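Local coordinates for HD domain protein (Enterococcus faecalis, PDB 4LRL) that probably hydrolyses deoxyribonucleoside triphosphates through a metal-centred HD domain, under allosteric control by bound nucleotides such as dGTP, at residues 57-60 with 64-67; 104-109 with 117-122; 261-266 with 394-399; 370-375 with 384-389. All coordinates share one frame; numbering follows the deposited sequence.

Contact 1 of 4, residues 57-60 with 64-67; sequences DLIN and VQRL. With DGT (2'-deoxyguanosine-5'-triphosphate), chain O.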
# COMPACT_ATOMS: atom_id res chain seq x y z
N ASP C 57 19.79 -25.23 -10.20
CA ASP C 57 20.47 -25.47 -11.47
C ASP C 57 19.66 -24.98 -12.67
O ASP C 57 20.22 -24.42 -13.61
CB ASP C 57 20.80 -26.96 -11.64
CG ASP C 57 21.90 -27.43 -10.72
OD1 ASP C 57 22.64 -26.59 -10.15
OD2 ASP C 57 22.04 -28.66 -10.57
N LEU C 58 18.35 -25.18 -12.62
CA LEU C 58 17.49 -24.72 -13.72
C LEU C 58 17.50 -23.20 -13.81
O LEU C 58 17.62 -22.65 -14.90
CB LEU C 58 16.07 -25.26 -13.59
CG LEU C 58 15.85 -26.73 -13.98
CD1 LEU C 58 14.43 -27.16 -13.64
CD2 LEU C 58 16.15 -27.00 -15.46
N ILE C 59 17.40 -22.53 -12.65
CA ILE C 59 17.46 -21.07 -12.58
C ILE C 59 18.76 -20.56 -13.15
O ILE C 59 18.79 -19.59 -13.89
CB ILE C 59 17.29 -20.57 -11.11
CG1 ILE C 59 15.85 -20.84 -10.64
CG2 ILE C 59 17.68 -19.08 -10.99
CD1 ILE C 59 15.61 -20.62 -9.17
N ASN C 60 19.85 -21.24 -12.81
CA ASN C 60 21.19 -20.87 -13.23
C ASN C 60 21.51 -21.21 -14.68
O ASN C 60 22.52 -20.73 -15.21
CB ASN C 60 22.23 -21.49 -12.29
CG ASN C 60 22.36 -20.73 -10.98
OD1 ASN C 60 21.96 -19.57 -10.87
ND2 ASN C 60 22.94 -21.39 -9.98
N VAL C 64 17.22 -20.21 -19.08
CA VAL C 64 16.41 -19.47 -18.12
C VAL C 64 17.00 -18.07 -17.92
O VAL C 64 16.27 -17.09 -17.85
CB VAL C 64 16.26 -20.22 -16.78
CG1 VAL C 64 15.55 -19.37 -15.72
CG2 VAL C 64 15.49 -21.53 -16.98
N GLN C 65 18.33 -17.98 -17.87
CA GLN C 65 19.02 -16.72 -17.66
C GLN C 65 18.71 -15.67 -18.72
O GLN C 65 18.67 -14.47 -18.42
CB GLN C 65 20.53 -16.92 -17.57
CG GLN C 65 20.99 -17.57 -16.28
CD GLN C 65 20.67 -16.73 -15.05
OE1 GLN C 65 21.00 -15.55 -14.98
NE2 GLN C 65 20.04 -17.35 -14.06
N ARG C 66 18.49 -16.11 -19.96
CA ARG C 66 18.28 -15.17 -21.06
C ARG C 66 16.90 -14.51 -20.99
O ARG C 66 16.66 -13.48 -21.63
CB ARG C 66 18.55 -15.83 -22.43
CG ARG C 66 17.61 -16.95 -22.80
CD ARG C 66 17.30 -16.92 -24.28
NE ARG C 66 15.93 -17.38 -24.48
CZ ARG C 66 15.15 -17.10 -25.52
NH1 ARG C 66 13.92 -17.60 -25.53
NH2 ARG C 66 15.56 -16.33 -26.54
N LEU C 67 16.02 -15.08 -20.19
CA LEU C 67 14.73 -14.45 -19.90
C LEU C 67 14.89 -13.11 -19.17
O LEU C 67 13.96 -12.32 -19.16
CB LEU C 67 13.81 -15.42 -19.15
CG LEU C 67 13.46 -16.75 -19.82
CD1 LEU C 67 12.46 -17.57 -19.00
CD2 LEU C 67 12.96 -16.56 -21.27
PG DGT O . 26.58 -19.66 -3.69
O1G DGT O . 27.74 -20.44 -4.27
O2G DGT O . 25.23 -19.99 -4.29
O3G DGT O . 26.60 -19.59 -2.17
O3B DGT O . 26.86 -18.15 -4.20
PB DGT O . 26.23 -16.87 -3.44
O1B DGT O . 25.03 -17.30 -2.63
O2B DGT O . 27.37 -16.14 -2.75
O3A DGT O . 25.78 -15.94 -4.68
PA DGT O . 24.67 -16.34 -5.78
O1A DGT O . 24.04 -17.66 -5.46
O2A DGT O . 25.28 -16.15 -7.14
O5' DGT O . 23.57 -15.20 -5.55
C5' DGT O . 23.19 -14.80 -4.23
C4' DGT O . 22.05 -13.79 -4.28
O4' DGT O . 21.68 -13.52 -5.64
C3' DGT O . 20.80 -14.35 -3.60
O3' DGT O . 20.30 -13.37 -2.67
C2' DGT O . 19.80 -14.60 -4.71
C1' DGT O . 20.27 -13.63 -5.78
N9 DGT O . 19.93 -14.01 -7.18
C8 DGT O . 19.15 -13.30 -8.00
N7 DGT O . 19.04 -13.89 -9.22
C5 DGT O . 19.78 -15.00 -9.18
C6 DGT O . 20.10 -16.08 -10.13
O6 DGT O . 19.62 -16.05 -11.29
N1 DGT O . 20.90 -17.07 -9.71
C2 DGT O . 21.42 -17.10 -8.46
N2 DGT O . 22.23 -18.13 -8.11
N3 DGT O . 21.17 -16.13 -7.54
C4 DGT O . 20.37 -15.08 -7.84
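Q65 reaches back across a tight helical corner to I59, and in doing so shows how one amide can serve fold and ligand together. From CB the Q65 chain places CG beside the backbone N (chi1 -73°), and a further bend at chi2 folds it toward 57-60. CG then rests 3.7 Å from N60 O. Beyond it, CD passes within 3.6 Å of I59 O, and OE1 accepts a hydrogen bond from R68. NE2 uses both N-H groups: one hydrogen bond, 2.6 Å long, runs to I59 O, which lies close to the plane of the Q65 amide though the donor stands tilted from the carbonyl plane, and a straighter one of 3.1 Å runs to O6 of the bound dGTP. Held by I59 O at NE2 and by R68 at OE1, the amide is fixed in rotation. N60 reads the same base beside it, its OD1 accepting from N1 at 3.0 Å and N2 at 3.1 Å of dGTP. Together the two side chains meet the O6, N1 and N2 positions that distinguish guanine, while I59 CG2 comes up to O6. K38, R68, and R350 and K354 of the second subunit also bond the nucleotide. Away from the ligand, V64 CG2 lies against the carbonyl oxygen of L58. Helices 53-60 and 62-65 are covered by helix 87-108, through F88 and L92, and by helix 124-133, through L132 and L133; helix 167-175 packs on L58.

Contact 2 of 4, residues 104-109 with 117-122; sequences IFQRNY and NGWNDD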
# COMPACT_ATOMS: atom_id res chain seq x y z
N ILE C 104 1.10 -26.14 0.85
CA ILE C 104 -0.24 -26.18 1.45
C ILE C 104 -0.95 -27.50 1.15
O ILE C 104 -1.56 -28.11 2.03
CB ILE C 104 -1.08 -24.96 0.95
CG1 ILE C 104 -0.56 -23.66 1.57
CG2 ILE C 104 -2.56 -25.13 1.27
CD1 ILE C 104 -0.92 -22.40 0.78
N PHE C 105 -0.85 -27.95 -0.10
CA PHE C 105 -1.46 -29.21 -0.54
C PHE C 105 -0.91 -30.37 0.26
O PHE C 105 -1.66 -31.26 0.67
CB PHE C 105 -1.20 -29.44 -2.03
CG PHE C 105 -2.21 -28.79 -2.95
CD1 PHE C 105 -2.31 -29.20 -4.28
CD2 PHE C 105 -3.07 -27.78 -2.49
CE1 PHE C 105 -3.23 -28.63 -5.15
CE2 PHE C 105 -4.00 -27.20 -3.35
CZ PHE C 105 -4.08 -27.62 -4.69
N GLN C 106 0.41 -30.37 0.48
CA GLN C 106 1.06 -31.48 1.16
C GLN C 106 0.69 -31.55 2.64
O GLN C 106 0.39 -32.62 3.15
CB GLN C 106 2.58 -31.47 0.95
CG GLN C 106 3.38 -32.52 1.76
CD GLN C 106 2.85 -33.96 1.65
OE1 GLN C 106 2.20 -34.33 0.67
NE2 GLN C 106 3.13 -34.77 2.67
N ARG C 107 0.67 -30.40 3.32
CA ARG C 107 0.41 -30.44 4.77
C ARG C 107 -1.07 -30.49 5.19
O ARG C 107 -1.37 -30.80 6.34
CB ARG C 107 1.21 -29.36 5.52
CG ARG C 107 0.50 -28.04 5.74
CD ARG C 107 1.34 -27.11 6.62
NE ARG C 107 2.58 -26.68 5.97
CZ ARG C 107 2.96 -25.41 5.81
NH1 ARG C 107 4.12 -25.14 5.21
NH2 ARG C 107 2.21 -24.41 6.26
N ASN C 108 -1.98 -30.22 4.26
CA ASN C 108 -3.41 -30.19 4.59
C ASN C 108 -4.26 -31.18 3.78
O ASN C 108 -5.30 -31.64 4.25
CB ASN C 108 -3.98 -28.78 4.45
CG ASN C 108 -3.33 -27.79 5.40
OD1 ASN C 108 -3.52 -27.84 6.61
ND2 ASN C 108 -2.55 -26.88 4.85
N TYR C 109 -3.81 -31.49 2.57
CA TYR C 109 -4.61 -32.31 1.67
C TYR C 109 -3.81 -33.42 0.99
O TYR C 109 -4.01 -33.70 -0.19
CB TYR C 109 -5.27 -31.43 0.60
CG TYR C 109 -5.94 -30.20 1.14
CD1 TYR C 109 -5.36 -28.95 0.97
CD2 TYR C 109 -7.15 -30.28 1.82
CE1 TYR C 109 -5.96 -27.80 1.46
CE2 TYR C 109 -7.77 -29.14 2.32
CZ TYR C 109 -7.16 -27.90 2.14
OH TYR C 109 -7.76 -26.77 2.63
N ASN C 117 -8.88 -38.02 -3.69
CA ASN C 117 -9.02 -36.57 -3.92
C ASN C 117 -7.81 -35.75 -3.45
O ASN C 117 -7.83 -34.51 -3.50
CB ASN C 117 -10.31 -36.05 -3.25
CG ASN C 117 -11.57 -36.46 -4.01
OD1 ASN C 117 -11.99 -35.78 -4.95
ND2 ASN C 117 -12.18 -37.56 -3.60
N GLY C 118 -6.76 -36.44 -3.00
CA GLY C 118 -5.62 -35.80 -2.35
C GLY C 118 -4.41 -35.53 -3.22
O GLY C 118 -4.36 -35.95 -4.38
N TRP C 119 -3.44 -34.82 -2.65
CA TRP C 119 -2.23 -34.43 -3.36
C TRP C 119 -1.10 -35.41 -3.08
O TRP C 119 -0.86 -35.79 -1.94
CB TRP C 119 -1.81 -33.02 -2.96
CG TRP C 119 -0.41 -32.65 -3.33
CD1 TRP C 119 0.68 -32.66 -2.52
CD2 TRP C 119 0.06 -32.25 -4.63
NE1 TRP C 119 1.80 -32.27 -3.21
CE2 TRP C 119 1.45 -32.02 -4.51
CE3 TRP C 119 -0.56 -32.06 -5.87
CZ2 TRP C 119 2.23 -31.59 -5.60
CZ3 TRP C 119 0.22 -31.64 -6.95
CH2 TRP C 119 1.60 -31.42 -6.80
N ASN C 120 -0.42 -35.83 -4.14
CA ASN C 120 0.70 -36.75 -4.03
C ASN C 120 2.03 -36.02 -4.18
O ASN C 120 2.43 -35.68 -5.30
CB ASN C 120 0.56 -37.85 -5.08
CG ASN C 120 1.76 -38.77 -5.14
OD1 ASN C 120 2.66 -38.70 -4.30
ND2 ASN C 120 1.77 -39.65 -6.13
N ASP C 121 2.72 -35.80 -3.06
CA ASP C 121 3.91 -34.96 -3.04
C ASP C 121 5.10 -35.50 -3.86
O ASP C 121 6.10 -34.79 -4.05
CB ASP C 121 4.33 -34.59 -1.62
CG ASP C 121 5.08 -33.27 -1.55
OD1 ASP C 121 6.11 -33.21 -0.84
OD2 ASP C 121 4.66 -32.29 -2.20
N ASP C 122 4.98 -36.73 -4.37
CA ASP C 122 5.93 -37.21 -5.38
C ASP C 122 5.89 -36.35 -6.65
O ASP C 122 6.87 -36.29 -7.40
CB ASP C 122 5.68 -38.69 -5.73
CG ASP C 122 6.22 -39.65 -4.67
OD1 ASP C 122 5.77 -40.83 -4.65
OD2 ASP C 122 7.09 -39.24 -3.86
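Aromatic packing of F105, near the C-terminal end of helix 87-108, on W119 in the loop that leads into helix 124-133 is closed by a backbone hydrogen bond from W119 to Y109, just past the helix, all within the HD domain. The F105 ring turns its edge to the W119 face in an offset edge-to-face pair, the planes 62° apart and the F105 and five-membered W119 centroids separated by 5.7 Å. CB of F105 adds a CH-pi contact, lying over the W119 five-membered ring 3.9 Å from its centroid. W119 is held by its backbone and its ring: the backbone N donates to Y109 O at 2.8 Å, and the indole NE1 gives a nearly straight bond (171°) to OD2 of D121. That carboxylate also forms a salt bridge with R124. Q106, its CG anti to the backbone N and its chain bent at chi2, lays its amide against the D121 carboxylate with the planes 25° apart; OE1 comes 3.1 Å from D121 CB. Helix 194-200 covers F105 and W119 through M199, strand 235-238 lies against F105 and Y109, and T127 of helix 124-133 touches the indole.

Contact 3 of 4, residues 261-266 with 394-399; sequences QMYVQV and LPYDFY. With TTP (thymidine-5'-triphosphate), chain S.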
# COMPACT_ATOMS: atom_id res chain seq x y z
N GLN C 261 -9.99 -6.02 -14.96
CA GLN C 261 -9.46 -4.65 -14.96
C GLN C 261 -8.05 -4.50 -15.53
O GLN C 261 -7.78 -3.50 -16.21
CB GLN C 261 -9.67 -3.90 -13.63
CG GLN C 261 -9.08 -4.53 -12.39
CD GLN C 261 -9.74 -4.05 -11.10
OE1 GLN C 261 -10.56 -3.12 -11.09
NE2 GLN C 261 -9.37 -4.68 -9.98
N MET C 262 -7.18 -5.50 -15.31
CA MET C 262 -5.86 -5.53 -15.96
C MET C 262 -5.98 -5.57 -17.50
O MET C 262 -5.32 -4.79 -18.19
CB MET C 262 -4.99 -6.68 -15.45
CG MET C 262 -4.39 -6.51 -14.04
SD MET C 262 -3.32 -5.05 -13.79
CE MET C 262 -2.10 -5.38 -15.07
N TYR C 263 -6.81 -6.48 -18.02
CA TYR C 263 -7.10 -6.57 -19.47
C TYR C 263 -7.47 -5.21 -20.05
O TYR C 263 -6.76 -4.71 -20.93
CB TYR C 263 -8.25 -7.54 -19.76
CG TYR C 263 -7.92 -9.02 -19.67
CD1 TYR C 263 -6.93 -9.49 -18.82
CD2 TYR C 263 -8.64 -9.95 -20.42
CE1 TYR C 263 -6.64 -10.85 -18.72
CE2 TYR C 263 -8.36 -11.31 -20.33
CZ TYR C 263 -7.35 -11.75 -19.48
OH TYR C 263 -7.06 -13.09 -19.37
N VAL C 264 -8.57 -4.63 -19.54
CA VAL C 264 -9.14 -3.39 -20.08
C VAL C 264 -8.26 -2.15 -19.90
O VAL C 264 -8.24 -1.28 -20.77
CB VAL C 264 -10.60 -3.10 -19.58
CG1 VAL C 264 -11.56 -4.18 -20.05
CG2 VAL C 264 -10.66 -2.95 -18.06
N GLN C 265 -7.54 -2.08 -18.78
CA GLN C 265 -6.76 -0.90 -18.43
C GLN C 265 -5.32 -0.97 -18.92
O GLN C 265 -4.72 0.06 -19.23
CB GLN C 265 -6.77 -0.67 -16.92
CG GLN C 265 -8.09 -0.10 -16.40
CD GLN C 265 -8.32 -0.36 -14.91
OE1 GLN C 265 -7.37 -0.56 -14.14
NE2 GLN C 265 -9.59 -0.35 -14.50
N VAL C 266 -4.77 -2.18 -18.97
CA VAL C 266 -3.36 -2.34 -19.29
C VAL C 266 -3.13 -3.08 -20.61
O VAL C 266 -2.70 -2.47 -21.59
CB VAL C 266 -2.58 -3.00 -18.12
CG1 VAL C 266 -1.11 -3.27 -18.50
CG2 VAL C 266 -2.68 -2.13 -16.88
N LEU C 394 -5.12 -10.57 -28.98
CA LEU C 394 -4.05 -10.56 -27.98
C LEU C 394 -4.08 -11.83 -27.12
O LEU C 394 -5.14 -12.44 -26.97
CB LEU C 394 -4.07 -9.27 -27.14
CG LEU C 394 -3.76 -7.96 -27.91
CD1 LEU C 394 -4.07 -6.73 -27.06
CD2 LEU C 394 -2.32 -7.91 -28.46
N PRO C 395 -2.91 -12.23 -26.56
CA PRO C 395 -2.80 -13.49 -25.82
C PRO C 395 -3.42 -13.44 -24.41
O PRO C 395 -2.82 -13.93 -23.45
CB PRO C 395 -1.29 -13.70 -25.74
CG PRO C 395 -0.72 -12.34 -25.76
CD PRO C 395 -1.61 -11.55 -26.66
N TYR C 396 -4.62 -12.87 -24.31
CA TYR C 396 -5.35 -12.81 -23.05
C TYR C 396 -6.80 -13.27 -23.23
O TYR C 396 -7.62 -12.56 -23.81
CB TYR C 396 -5.26 -11.40 -22.45
CG TYR C 396 -3.84 -10.96 -22.20
CD1 TYR C 396 -3.15 -11.39 -21.07
CD2 TYR C 396 -3.17 -10.14 -23.11
CE1 TYR C 396 -1.83 -11.00 -20.84
CE2 TYR C 396 -1.85 -9.74 -22.89
CZ TYR C 396 -1.19 -10.18 -21.75
OH TYR C 396 0.11 -9.81 -21.51
N ASP C 397 -7.09 -14.48 -22.76
CA ASP C 397 -8.41 -15.08 -22.88
C ASP C 397 -9.35 -14.67 -21.74
O ASP C 397 -8.94 -14.57 -20.59
CB ASP C 397 -8.29 -16.60 -22.95
CG ASP C 397 -7.76 -17.21 -21.66
OD1 ASP C 397 -6.70 -16.77 -21.16
OD2 ASP C 397 -8.41 -18.14 -21.14
N PHE C 398 -10.62 -14.43 -22.09
CA PHE C 398 -11.64 -14.09 -21.10
C PHE C 398 -12.17 -15.34 -20.41
O PHE C 398 -12.08 -16.44 -20.97
CB PHE C 398 -12.80 -13.34 -21.76
CG PHE C 398 -12.48 -11.91 -22.09
CD1 PHE C 398 -12.54 -10.93 -21.11
CD2 PHE C 398 -12.12 -11.55 -23.38
CE1 PHE C 398 -12.25 -9.60 -21.41
CE2 PHE C 398 -11.82 -10.23 -23.69
CZ PHE C 398 -11.89 -9.25 -22.70
N TYR C 399 -12.73 -15.17 -19.22
CA TYR C 399 -13.38 -16.27 -18.53
C TYR C 399 -14.74 -16.60 -19.16
O TYR C 399 -15.69 -15.84 -19.02
CB TYR C 399 -13.50 -16.00 -17.02
CG TYR C 399 -14.01 -17.19 -16.24
CD1 TYR C 399 -13.36 -18.42 -16.33
CD2 TYR C 399 -15.15 -17.10 -15.44
CE1 TYR C 399 -13.83 -19.54 -15.64
CE2 TYR C 399 -15.63 -18.21 -14.74
CZ TYR C 399 -14.96 -19.43 -14.84
OH TYR C 399 -15.41 -20.55 -14.17
PA TTP S . -3.90 7.88 -20.78
O1A TTP S . -3.07 8.96 -21.43
O2A TTP S . -4.21 6.63 -21.54
O3A TTP S . -5.31 8.47 -20.24
PB TTP S . -5.60 9.88 -19.48
O1B TTP S . -4.59 10.06 -18.37
O2B TTP S . -7.06 9.87 -19.06
O3B TTP S . -5.37 11.07 -20.57
PG TTP S . -5.37 11.00 -22.20
O1G TTP S . -5.73 12.42 -22.60
O2G TTP S . -6.43 9.96 -22.56
O3G TTP S . -3.97 10.64 -22.63
O5' TTP S . -3.15 7.45 -19.43
C5' TTP S . -2.02 8.14 -18.91
C4' TTP S . -1.34 7.28 -17.86
O4' TTP S . -2.34 6.73 -16.99
C3' TTP S . -0.59 6.12 -18.49
O3' TTP S . 0.71 5.96 -17.92
C2' TTP S . -1.39 4.89 -18.14
C1' TTP S . -2.22 5.30 -16.93
N1 TTP S . -3.53 4.64 -16.98
C2 TTP S . -4.00 3.90 -15.85
O2 TTP S . -3.31 3.80 -14.80
N3 TTP S . -5.20 3.28 -15.91
C4 TTP S . -5.96 3.37 -17.03
O4 TTP S . -7.07 2.79 -17.05
C5 TTP S . -5.51 4.09 -18.15
C5M TTP S . -6.33 4.20 -19.41
C6 TTP S . -4.27 4.73 -18.10
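Y263 leaves its helix with CG beside the backbone N and anti to the carbonyl carbon (chi1 -76°), a torsion that carries the phenol out to the 394-399 loop. Y396 and F398 adopt the same kind of first torsion, and the three rings gather into an aromatic cluster whose members meet in different ways. Y396 contributes chiefly its CB, which sits over one face of the Y263 ring in a CH-pi contact, 3.9 Å from the centroid and 3.6 Å from Y263 CZ; the two rings themselves are set obliquely. F398 instead receives the edge of Y263 on its face: CD2 of Y263 approaches CE1 of F398 to 3.8 Å, with the planes 63° apart. At the tip, Y263 OH donates a 2.7 Å hydrogen bond to D397 O from above the carbonyl plane. R259, one helical turn earlier, bonds both the hydroxyl and that carbonyl, while the D397 carboxylate makes a salt bridge with R208 and a hydrogen bond with Q203. On another side of the helix, Q265 meets the bound dTTP, its CG 3.1 Å from O4, and its NE2 hydrogen-bonds D254 of the fourth subunit. The Y396 side chain comes within about 9 Å of the nickel ion and close to L73, a dATP-binding residue, so the loop is placed consistently with a wall of the substrate pocket. Helix 206-219 packs on helix 249-267 through R208 at Y263, and helix 142-149 meets the loop through H143.

Contact 4 of 4, residues 370-375 with 384-389; sequences YLRELI and YYTAIN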
# COMPACT_ATOMS: atom_id res chain seq x y z
N TYR C 370 -11.09 4.22 -47.96
CA TYR C 370 -11.05 5.62 -48.34
C TYR C 370 -10.05 6.40 -47.48
O TYR C 370 -9.21 7.12 -48.01
CB TYR C 370 -12.47 6.23 -48.28
CG TYR C 370 -12.51 7.72 -48.58
CD1 TYR C 370 -12.81 8.63 -47.58
CD2 TYR C 370 -12.23 8.21 -49.86
CE1 TYR C 370 -12.83 10.00 -47.84
CE2 TYR C 370 -12.26 9.57 -50.13
CZ TYR C 370 -12.56 10.46 -49.11
OH TYR C 370 -12.59 11.80 -49.37
N LEU C 371 -10.11 6.23 -46.16
CA LEU C 371 -9.12 6.82 -45.24
C LEU C 371 -7.70 6.38 -45.55
O LEU C 371 -6.76 7.18 -45.43
CB LEU C 371 -9.44 6.50 -43.78
CG LEU C 371 -10.83 6.91 -43.27
CD1 LEU C 371 -10.93 6.64 -41.80
CD2 LEU C 371 -11.13 8.37 -43.57
N ARG C 372 -7.54 5.12 -45.95
CA ARG C 372 -6.24 4.63 -46.42
C ARG C 372 -5.76 5.32 -47.69
O ARG C 372 -4.57 5.61 -47.81
CB ARG C 372 -6.27 3.11 -46.61
CG ARG C 372 -6.03 2.38 -45.30
CD ARG C 372 -6.33 0.91 -45.44
NE ARG C 372 -5.73 0.18 -44.33
CZ ARG C 372 -6.09 -1.04 -43.96
NH1 ARG C 372 -7.07 -1.68 -44.60
NH2 ARG C 372 -5.47 -1.63 -42.94
N GLU C 373 -6.68 5.60 -48.62
CA GLU C 373 -6.35 6.42 -49.78
C GLU C 373 -5.84 7.79 -49.36
O GLU C 373 -4.78 8.23 -49.81
CB GLU C 373 -7.54 6.58 -50.73
CG GLU C 373 -7.18 7.39 -51.97
CD GLU C 373 -8.35 7.73 -52.87
OE1 GLU C 373 -9.52 7.46 -52.51
OE2 GLU C 373 -8.09 8.28 -53.96
N LEU C 374 -6.57 8.46 -48.47
CA LEU C 374 -6.20 9.80 -48.02
C LEU C 374 -4.82 9.81 -47.37
O LEU C 374 -4.02 10.71 -47.62
CB LEU C 374 -7.24 10.36 -47.05
CG LEU C 374 -8.67 10.54 -47.56
CD1 LEU C 374 -9.55 11.05 -46.42
CD2 LEU C 374 -8.73 11.48 -48.79
N ILE C 375 -4.57 8.81 -46.53
CA ILE C 375 -3.32 8.68 -45.79
C ILE C 375 -2.17 8.50 -46.79
O ILE C 375 -1.10 9.10 -46.62
CB ILE C 375 -3.41 7.50 -44.77
CG1 ILE C 375 -4.25 7.93 -43.55
CG2 ILE C 375 -2.04 6.96 -44.36
CD1 ILE C 375 -4.89 6.77 -42.78
N TYR C 384 1.99 0.13 -44.22
CA TYR C 384 2.92 0.25 -43.10
C TYR C 384 2.48 1.30 -42.09
O TYR C 384 2.92 1.28 -40.94
CB TYR C 384 4.34 0.56 -43.59
CG TYR C 384 4.85 -0.45 -44.59
CD1 TYR C 384 4.68 -0.25 -45.96
CD2 TYR C 384 5.47 -1.64 -44.17
CE1 TYR C 384 5.12 -1.18 -46.88
CE2 TYR C 384 5.92 -2.58 -45.09
CZ TYR C 384 5.74 -2.34 -46.44
OH TYR C 384 6.19 -3.24 -47.37
N TYR C 385 1.61 2.20 -42.52
CA TYR C 385 1.21 3.30 -41.66
C TYR C 385 -0.21 3.21 -41.13
O TYR C 385 -0.66 4.12 -40.42
CB TYR C 385 1.52 4.65 -42.32
CG TYR C 385 3.00 4.90 -42.35
CD1 TYR C 385 3.75 4.64 -43.50
CD2 TYR C 385 3.67 5.34 -41.20
CE1 TYR C 385 5.12 4.85 -43.52
CE2 TYR C 385 5.05 5.55 -41.20
CZ TYR C 385 5.76 5.30 -42.37
OH TYR C 385 7.12 5.49 -42.38
N THR C 386 -0.91 2.13 -41.46
CA THR C 386 -2.25 1.86 -40.92
C THR C 386 -2.36 0.40 -40.53
O THR C 386 -1.60 -0.44 -40.97
CB THR C 386 -3.40 2.17 -41.93
OG1 THR C 386 -3.45 1.18 -42.98
CG2 THR C 386 -3.27 3.56 -42.54
N ALA C 387 -3.35 0.10 -39.69
CA ALA C 387 -3.66 -1.27 -39.33
C ALA C 387 -5.09 -1.37 -38.82
O ALA C 387 -5.71 -0.37 -38.48
CB ALA C 387 -2.69 -1.80 -38.27
N ILE C 388 -5.57 -2.61 -38.79
CA ILE C 388 -6.79 -2.98 -38.12
C ILE C 388 -6.39 -4.08 -37.15
O ILE C 388 -5.79 -5.08 -37.55
CB ILE C 388 -7.82 -3.54 -39.14
CG1 ILE C 388 -8.34 -2.42 -40.05
CG2 ILE C 388 -9.00 -4.24 -38.42
CD1 ILE C 388 -9.07 -2.92 -41.28
N ASN C 389 -6.67 -3.90 -35.86
CA ASN C 389 -6.60 -5.04 -34.93
C ASN C 389 -7.62 -4.97 -33.81
O ASN C 389 -8.15 -3.90 -33.49
CB ASN C 389 -5.18 -5.30 -34.40
CG ASN C 389 -4.65 -4.17 -33.52
OD1 ASN C 389 -5.37 -3.58 -32.73
ND2 ASN C 389 -3.35 -3.90 -33.65
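R372 and T386 supply the polar interaction of this contact. The arginine chain, extended from CG to NE, spans the gap from helix 361-377, and NE donates a nearly straight hydrogen bond (169°) to T386 OG1 at 2.8 Å. The oxygen lies at the edge of the guanidinium, in its plane. OG1 takes its place between the backbone N and carbonyl carbon of T386 (chi1 73°), a torsion that turns it to the arginine; it is hydrogen-bonded as well to the backbone oxygen of P382.

The apolar contact is made by the other branch of the threonine: CG2 packs on I375 CD1 at 3.6 Å and on I375 CG2 at 4.0 Å, so hydroxyl and methyl serve separate helix residues. Van der Waals contact at the guanidinium comes from I388, which crosses R372 at about a right angle, its CD1 4.1 Å from R372 NH1. Strand 441-444 borders the same layer, pairing with A387 and N389 and touching I375 and T386 through F444 and F442.

Two partners on the hydroxyl, with CG2 packed on I375, would hold the threonine rotamer, and the partly exposed arginine donates NE to a neutral hydroxyl.

How the contacts relate
Along the chain contacts 1, 2 and 3 follow in series, and contact 4 is nested within the long loop that contact 3 closes. Contact 2 lies in the HD domain and contacts 3 and 4 in the HD associated region. Helix 87-108 links the first two: it covers contact 1 and ends in contact 2, their centres about 28 Å apart. Contacts 3 and 4 are nearer neighbours, with centres about 26 Å apart and nearest atoms about 7 Å apart, whereas contacts 2 and 4 lie on opposite sides of the chain's centre, about 56 Å apart. Contacts 1 and 3 each reach a bound nucleotide, at sites completed by other subunits, consistent with allosteric control exerted through the tetramer.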